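Local coordinates for hypothetical protein TM0723 (Thermotoga maritima, PDB 1VMJ), which is of unknown physiological function but belongs to the YjbQ (UPF0047) family, binds a sodium ion in this crystal and may act as a thiamin phosphate synthase, at residues 57-62 / 101-106; 77-82 / 108-113. One frame throughout, in Å; residues are numbered along the deposited sequence.

Contact 1: 57-62 / 101-106; sequences HITASV and ADAHLK. With NA (sodium ion), chain B; SO4 (sulfate ion), chain C.
Thr59 sets its methyl CG2 over the face of the imidazole of His104, 3.5 Å from the ring centroid and 12° off the normal, a CH-pi contact that backs one face of the metal-binding ring. The other apolar touches flank it: Ile58 CD1 meets the ring edge at CE1, in plane, and Thr59 CB rests 3.7 Å from Ala103 CB. With OG1 between the backbone N and the carbonyl carbon (chi1 52°), Thr59 sends its hydroxyl to the anion while CG2 stays over the ring.

Metal coordination runs through His104 NE2, 2.1 Å from the sodium ion, alongside three waters, His93 and Asn100. The far nitrogen, ND1, is hydrogen-bonded to Asn65 of the second subunit, which fixes the ring's rotation.

The sulfate, probably from the crystallisation liquor, is gripped by hydrogen bonds from three successive residues: Ile58 N to O3, Thr59 OG1 to O4, and His57 ND1 to O1 at 2.9 Å, nearly straight at 178°. Arg140 adds another, and Lys142 also hydrogen-bonds to Thr59 OG1. Without the imidazole, as with an alanine at His57, O1 would probably lose this straight donor and the anion would be less firmly held.

Water 3 binds the sodium and donates to sulfate O2 (2.9 Å), joining both ions in one site between the loop 57-59, which leads into strand 60-65, and the start of helix 101-110, consistent with a ligand site at the subunit interface.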
# COMPACT_ATOMS: atom_id res chain seq x y z
N HIS A 57 -13.40 6.46 -0.04
CA HIS A 57 -14.41 5.41 0.10
C HIS A 57 -13.71 4.07 0.15
O HIS A 57 -12.65 3.88 -0.42
CB HIS A 57 -15.41 5.51 -1.05
CG HIS A 57 -16.20 6.77 -0.99
ND1 HIS A 57 -17.47 6.84 -0.47
CD2 HIS A 57 -15.85 8.03 -1.32
CE1 HIS A 57 -17.86 8.11 -0.48
NE2 HIS A 57 -16.90 8.85 -1.00
N ILE A 58 -14.33 3.14 0.86
CA ILE A 58 -13.69 1.88 1.21
C ILE A 58 -13.98 0.77 0.20
O ILE A 58 -13.66 -0.41 0.45
CB ILE A 58 -14.04 1.48 2.68
CG1 ILE A 58 -15.56 1.37 2.85
CG2 ILE A 58 -13.46 2.50 3.66
CD1 ILE A 58 -16.00 0.87 4.21
N THR A 59 -14.56 1.17 -0.93
CA THR A 59 -14.87 0.31 -2.06
C THR A 59 -14.23 0.80 -3.35
O THR A 59 -14.67 0.46 -4.46
CB THR A 59 -16.38 0.24 -2.27
OG1 THR A 59 -16.90 1.56 -2.33
CG2 THR A 59 -17.02 -0.51 -1.13
N ALA A 60 -13.17 1.60 -3.21
CA ALA A 60 -12.45 2.12 -4.35
C ALA A 60 -10.98 2.29 -4.01
O ALA A 60 -10.56 2.21 -2.85
CB ALA A 60 -13.06 3.42 -4.77
N SER A 61 -10.19 2.48 -5.05
CA SER A 61 -8.73 2.52 -4.95
C SER A 61 -8.13 3.71 -5.64
O SER A 61 -8.71 4.24 -6.57
CB SER A 61 -8.12 1.28 -5.63
OG SER A 61 -8.47 0.11 -4.93
N VAL A 62 -6.93 4.09 -5.19
CA VAL A 62 -6.02 4.90 -5.99
C VAL A 62 -4.71 4.11 -6.12
O VAL A 62 -4.18 3.60 -5.15
CB VAL A 62 -5.77 6.26 -5.40
CG1 VAL A 62 -4.72 7.00 -6.18
CG2 VAL A 62 -7.05 7.07 -5.37
N ALA A 101 -19.84 -6.25 -1.20
CA ALA A 101 -18.74 -6.90 -0.47
C ALA A 101 -17.49 -7.08 -1.33
O ALA A 101 -16.37 -6.75 -0.90
CB ALA A 101 -19.21 -8.23 0.11
N ASP A 102 -17.67 -7.51 -2.57
CA ASP A 102 -16.54 -7.75 -3.47
C ASP A 102 -15.71 -6.50 -3.70
O ASP A 102 -14.49 -6.60 -3.90
CB ASP A 102 -16.99 -8.27 -4.82
CG ASP A 102 -17.63 -7.19 -5.70
OD1 ASP A 102 -18.74 -6.70 -5.37
OD2 ASP A 102 -16.97 -6.79 -6.69
N ALA A 103 -16.35 -5.33 -3.69
CA ALA A 103 -15.66 -4.08 -3.96
C ALA A 103 -14.67 -3.75 -2.84
O ALA A 103 -13.61 -3.17 -3.09
CB ALA A 103 -16.64 -2.94 -4.17
N HIS A 104 -15.00 -4.12 -1.61
CA HIS A 104 -14.10 -3.90 -0.47
C HIS A 104 -12.86 -4.76 -0.63
O HIS A 104 -11.75 -4.35 -0.29
CB HIS A 104 -14.78 -4.28 0.83
CG HIS A 104 -15.98 -3.46 1.15
ND1 HIS A 104 -15.94 -2.36 1.98
CD2 HIS A 104 -17.28 -3.61 0.80
CE1 HIS A 104 -17.15 -1.85 2.11
NE2 HIS A 104 -17.98 -2.59 1.40
N LEU A 105 -13.06 -5.97 -1.15
CA LEU A 105 -11.95 -6.91 -1.42
C LEU A 105 -11.09 -6.47 -2.62
O LEU A 105 -9.87 -6.45 -2.51
CB LEU A 105 -12.48 -8.35 -1.61
CG LEU A 105 -13.37 -8.87 -0.48
CD1 LEU A 105 -13.76 -10.31 -0.77
CD2 LEU A 105 -12.78 -8.72 0.88
N LYS A 106 -11.72 -6.12 -3.73
CA LYS A 106 -11.01 -5.66 -4.91
C LYS A 106 -10.15 -4.45 -4.58
O LYS A 106 -9.00 -4.35 -5.01
CB LYS A 106 -12.00 -5.35 -6.05
CG LYS A 106 -12.65 -6.53 -6.72
CD LYS A 106 -13.49 -6.05 -7.90
CE LYS A 106 -13.96 -7.19 -8.79
NZ LYS A 106 -14.92 -8.05 -8.10
NA NA B . -19.97 -2.09 1.91
S SO4 C . -18.15 3.56 0.85
O1 SO4 C . -19.08 4.62 0.51
O2 SO4 C . -18.75 2.59 1.74
O3 SO4 C . -16.99 4.13 1.58
O4 SO4 C . -17.72 2.98 -0.38
O HOH W 1 -21.96 -1.60 2.11
O HOH W 2 -19.54 -0.91 3.77
O HOH W 3 -19.83 -0.01 1.23

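Contact 2: 77-82 / 108-113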
# COMPACT_ATOMS: atom_id res chain seq x y z
N VAL A 77 -10.39 -8.88 -15.22
CA VAL A 77 -10.49 -10.34 -15.19
C VAL A 77 -9.85 -10.91 -13.91
O VAL A 77 -10.39 -11.78 -13.25
CB VAL A 77 -9.84 -10.96 -16.45
CG1 VAL A 77 -9.71 -12.47 -16.30
CG2 VAL A 77 -10.63 -10.57 -17.69
N TRP A 78 -8.68 -10.39 -13.57
CA TRP A 78 -7.92 -10.88 -12.40
C TRP A 78 -8.60 -10.58 -11.09
O TRP A 78 -8.68 -11.44 -10.22
CB TRP A 78 -6.56 -10.21 -12.45
CG TRP A 78 -5.60 -10.58 -11.42
CD1 TRP A 78 -5.07 -11.82 -11.22
CD2 TRP A 78 -4.95 -9.71 -10.50
NE1 TRP A 78 -4.12 -11.76 -10.21
CE2 TRP A 78 -4.03 -10.48 -9.77
CE3 TRP A 78 -5.04 -8.33 -10.23
CZ2 TRP A 78 -3.23 -9.92 -8.78
CZ3 TRP A 78 -4.23 -7.78 -9.24
CH2 TRP A 78 -3.34 -8.58 -8.52
N LEU A 79 -9.14 -9.39 -10.95
CA LEU A 79 -9.82 -9.01 -9.74
C LEU A 79 -11.10 -9.79 -9.58
O LEU A 79 -11.51 -10.08 -8.45
CB LEU A 79 -10.12 -7.51 -9.73
CG LEU A 79 -8.91 -6.59 -9.58
CD1 LEU A 79 -9.23 -5.13 -9.94
CD2 LEU A 79 -8.36 -6.70 -8.15
N GLU A 80 -11.77 -10.11 -10.69
CA GLU A 80 -12.95 -10.96 -10.62
C GLU A 80 -12.61 -12.39 -10.20
O GLU A 80 -13.42 -13.07 -9.56
CB GLU A 80 -13.73 -10.96 -11.93
CG GLU A 80 -14.80 -9.88 -12.00
CD GLU A 80 -16.00 -10.22 -11.15
OE1 GLU A 80 -16.90 -10.95 -11.62
OE2 GLU A 80 -16.05 -9.76 -9.99
N LYS A 81 -11.43 -12.86 -10.57
CA LYS A 81 -10.95 -14.16 -10.13
C LYS A 81 -10.61 -14.15 -8.66
O LYS A 81 -10.97 -15.06 -7.94
CB LYS A 81 -9.75 -14.58 -10.97
CG LYS A 81 -9.18 -15.93 -10.56
CD LYS A 81 -8.21 -16.50 -11.59
N LEU A 82 -9.92 -13.12 -8.19
CA LEU A 82 -9.50 -13.09 -6.80
C LEU A 82 -10.61 -12.74 -5.83
O LEU A 82 -10.58 -13.19 -4.68
CB LEU A 82 -8.39 -12.07 -6.62
CG LEU A 82 -7.07 -12.31 -7.34
CD1 LEU A 82 -6.10 -11.22 -6.97
CD2 LEU A 82 -6.54 -13.66 -7.01
N THR A 108 -8.87 -3.67 -1.81
CA THR A 108 -7.77 -4.12 -0.98
C THR A 108 -6.60 -4.60 -1.84
O THR A 108 -5.45 -4.26 -1.56
CB THR A 108 -8.26 -5.18 0.01
OG1 THR A 108 -9.28 -4.62 0.83
CG2 THR A 108 -7.12 -5.68 0.88
N ILE A 109 -6.89 -5.35 -2.89
CA ILE A 109 -5.83 -5.77 -3.81
C ILE A 109 -5.13 -4.59 -4.46
O ILE A 109 -3.90 -4.53 -4.49
CB ILE A 109 -6.40 -6.69 -4.89
CG1 ILE A 109 -6.94 -7.98 -4.25
CG2 ILE A 109 -5.36 -7.01 -5.96
CD1 ILE A 109 -5.90 -8.82 -3.57
N MET A 110 -5.89 -3.64 -4.99
CA MET A 110 -5.29 -2.56 -5.77
C MET A 110 -4.65 -1.51 -4.86
O MET A 110 -3.71 -0.80 -5.27
CB MET A 110 -6.31 -1.91 -6.69
CG MET A 110 -6.91 -2.78 -7.75
SD MET A 110 -5.74 -3.62 -8.79
CE MET A 110 -4.92 -2.25 -9.51
N GLY A 111 -5.17 -1.40 -3.64
CA GLY A 111 -4.70 -0.45 -2.67
C GLY A 111 -5.57 0.78 -2.50
O GLY A 111 -6.27 1.22 -3.40
N ARG A 112 -5.48 1.37 -1.33
CA ARG A 112 -6.19 2.58 -1.01
C ARG A 112 -5.58 3.87 -1.55
O ARG A 112 -6.30 4.80 -1.87
CB ARG A 112 -6.30 2.69 0.52
CG ARG A 112 -6.80 4.05 1.02
CD ARG A 112 -6.85 4.08 2.52
NE ARG A 112 -7.30 5.34 3.06
CZ ARG A 112 -6.49 6.33 3.39
NH1 ARG A 112 -5.19 6.23 3.23
NH2 ARG A 112 -7.00 7.42 3.96
N GLU A 113 -4.25 3.93 -1.57
CA GLU A 113 -3.54 5.19 -1.70
C GLU A 113 -2.25 5.01 -2.50
O GLU A 113 -1.74 3.90 -2.66
CB GLU A 113 -3.24 5.78 -0.31
CG GLU A 113 -2.09 5.08 0.38
CD GLU A 113 -2.26 4.62 1.85
OE1 GLU A 113 -3.36 4.34 2.38
OE2 GLU A 113 -1.19 4.47 2.49
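Two helices of the chain, 69-82 and 101-110, pack here, their segments 77-82 and 108-113 meeting through apolar side chains, and Ile109 is the residue on which most of the touches converge. Its branch CG2 lies 3.6 Å from Trp78 CZ3 and equally near CH2, at the six-membered end of the indole, and the two side chains meet at a slant. The same methyl is 3.7 Å from Leu79 CD2, where the leucine and isoleucine run antiparallel alongside one another. The other branch ends in CD1, which reaches Leu82 CD1 at 4.2 Å. CG2 turns to Trp78 and Leu79 while CG1 carries CD1 to Leu82, because CG2 stands anti to the backbone N and CG1 anti to the carbonyl carbon (chi1 -63°).

Leu82 also places CD1 over one face of the Trp78 ring, toward its rim, one helical turn on. Leu79 CD1 touches Met110 CG at 4.0 Å, the two side chains lying roughly perpendicular; Met110, bent at chi2 and chi3, brings SD to the edge of the indole, 4.4 Å from Trp78 CZ3.

Just past the helix, Gly111 takes a positive phi (103°), and the chain then turns into strand 113-119. Trp78 NE1 is hydrogen-bonded to Leu82 O of the third subunit, and Ile109 packs on Ile109 of that subunit, so this layer continues across the trimer. Within the chain, Phe136 touches both Leu79 and Met110, and Met110 also rests on Phe63 of strand 60-65, placing helix 101-110 between helix 69-82 and the small antiparallel sheet.

Overall arrangement
From the N terminus, the chain first reaches 57-62, leading into strand 60-65, then 77-82 at the end of helix 69-82. A long, largely irregular excursion follows before helix 101-110 and the turn after it supply the second half of both contacts. Contact 1 closes when 101-106 returns to 57-62, and contact 2 when 108-113 returns to 77-82; the two loops cross, neither nesting in the other. Their centres are about 8 Å apart, and the salt bridge from Lys106 NZ to Glu80 OE2 joins them directly. Helix 101-110 is thus tied to the loop leading into strand 60-65 of the three-stranded sheet by contact 1 and to helix 69-82 by contact 2, before the chain re-enters the five-stranded sheet as strand 113-119.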